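PDB 4PEV: membrane lipoprotein family protein from Aeropyrum pernix, which binds adenosine and probably serves as the solute-binding component of an ABC transporter that takes up nucleosides. Local coordinates for residues C[350-353]-C[354-358]. Residues are numbered along the deposited sequence; the frame is centred on the assembly and turned at random.
Sequences GQLP and EGLTP
Leu352 and Pro353 pack against Leu356 across an open, distorted beta turn close to type II, in the loop that joins helix 336-348 to helix 358-372 of this periplasmic-binding-protein fold. The turn is defined by a separation of 6.2 Å between Pro353 CA and Leu356 CA. It is open because Pro353 O stands 3.9 Å from Leu356 N, with no hydrogen bond between them. A Schellman motif ends the first helix at Gly350, as its positive phi (62°) and two bonds back into the last turn attest.

The packing is local, between side chains three to six residues apart, and no hydrogen bond crosses from 350-353 to 354-358. The CD2 methyl of Leu356 meets the proline ring at Pro353 CD, 4.1 Å away, the two side chains running at a slant to one another. With CG anti to its backbone N (chi1 -177°), Leu352 sends its branches across the loop, and CD1 is 4.4 Å from Leu356 CD2. Farther along, Leu352 CD2 reaches Pro358 CD at 4.4 Å, while Leu352 also touches Ala346 and Trp287 and Leu356 touches Pro290, which ties the loop to its surroundings.

The solvent side is looser. Glu354 extends its chain so that the carboxylate lies exposed, away from 350-353, and Gly355, at the bend, has positive phi (59°). Beyond it Thr357 is the N-cap of the second helix, its OG1 hydrogen-bonded to the N of Lys360.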
loop_
_atom_site.group_PDB
_atom_site.type_symbol
_atom_site.label_atom_id
_atom_site.label_comp_id
_atom_site.label_asym_id
_atom_site.label_seq_id
_atom_site.Cartn_x
_atom_site.Cartn_y
_atom_site.Cartn_z
ATOM N N GLY C 350 -9.243 8.594 -19.303
ATOM C CA GLY C 350 -8.365 8.546 -20.462
ATOM C C GLY C 350 -6.908 8.183 -20.183
ATOM O O GLY C 350 -6.044 8.426 -21.025
ATOM N N GLN C 351 -6.610 7.599 -19.027
ATOM C CA GLN C 351 -5.247 7.105 -18.791
ATOM C C GLN C 351 -5.136 5.556 -18.756
ATOM O O GLN C 351 -4.161 5.004 -18.257
ATOM C CB GLN C 351 -4.626 7.787 -17.563
ATOM C CG GLN C 351 -5.253 7.439 -16.233
ATOM C CD GLN C 351 -4.554 8.126 -15.064
ATOM O OE1 GLN C 351 -3.328 8.292 -15.054
ATOM N NE2 GLN C 351 -5.329 8.506 -14.062
ATOM N N LEU C 352 -6.126 4.879 -19.336
ATOM C CA LEU C 352 -6.062 3.451 -19.568
ATOM C C LEU C 352 -5.378 3.220 -20.910
ATOM O O LEU C 352 -5.670 3.930 -21.867
ATOM C CB LEU C 352 -7.470 2.879 -19.622
ATOM C CG LEU C 352 -7.594 1.359 -19.792
ATOM C CD1 LEU C 352 -7.206 0.590 -18.530
ATOM C CD2 LEU C 352 -9.021 1.033 -20.181
ATOM N N PRO C 353 -4.481 2.220 -21.004
ATOM C CA PRO C 353 -3.766 2.038 -22.272
ATOM C C PRO C 353 -4.648 1.732 -23.479
ATOM O O PRO C 353 -5.788 1.264 -23.339
ATOM C CB PRO C 353 -2.828 0.858 -21.985
ATOM C CG PRO C 353 -2.616 0.906 -20.511
ATOM C CD PRO C 353 -3.942 1.340 -19.953
ATOM N N GLU C 354 -4.092 1.992 -24.658
ATOM C CA GLU C 354 -4.798 1.820 -25.916
ATOM C C GLU C 354 -5.306 0.392 -26.076
ATOM O O GLU C 354 -4.718 -0.549 -25.547
ATOM C CB GLU C 354 -3.868 2.179 -27.075
ATOM C CG GLU C 354 -4.575 2.490 -28.388
ATOM C CD GLU C 354 -3.613 3.002 -29.456
ATOM O OE1 GLU C 354 -3.567 2.405 -30.557
ATOM O OE2 GLU C 354 -2.887 3.990 -29.186
ATOM N N GLY C 355 -6.419 0.253 -26.788
ATOM C CA GLY C 355 -6.955 -1.047 -27.210
ATOM C C GLY C 355 -7.260 -1.973 -26.060
ATOM O O GLY C 355 -6.879 -3.144 -26.070
ATOM N N LEU C 356 -7.960 -1.434 -25.072
ATOM C CA LEU C 356 -8.139 -2.092 -23.788
ATOM C C LEU C 356 -9.373 -1.488 -23.142
ATOM O O LEU C 356 -9.484 -0.274 -23.098
ATOM C CB LEU C 356 -6.912 -1.820 -22.917
ATOM C CG LEU C 356 -6.498 -2.868 -21.888
ATOM C CD1 LEU C 356 -6.175 -4.192 -22.562
ATOM C CD2 LEU C 356 -5.296 -2.362 -21.097
ATOM N N THR C 357 -10.307 -2.326 -22.690
ATOM C CA THR C 357 -11.477 -1.891 -21.908
ATOM C C THR C 357 -11.397 -2.441 -20.474
ATOM O O THR C 357 -10.583 -3.320 -20.190
ATOM C CB THR C 357 -12.805 -2.383 -22.547
ATOM O OG1 THR C 357 -12.713 -3.781 -22.881
ATOM C CG2 THR C 357 -13.149 -1.559 -23.794
ATOM N N PRO C 358 -12.243 -1.930 -19.561
ATOM C CA PRO C 358 -12.367 -2.523 -18.224
ATOM C C PRO C 358 -12.682 -4.005 -18.255
ATOM O O PRO C 358 -12.097 -4.763 -17.488
ATOM C CB PRO C 358 -13.538 -1.767 -17.600
ATOM C CG PRO C 358 -13.579 -0.468 -18.305
ATOM C CD PRO C 358 -12.996 -0.670 -19.677
#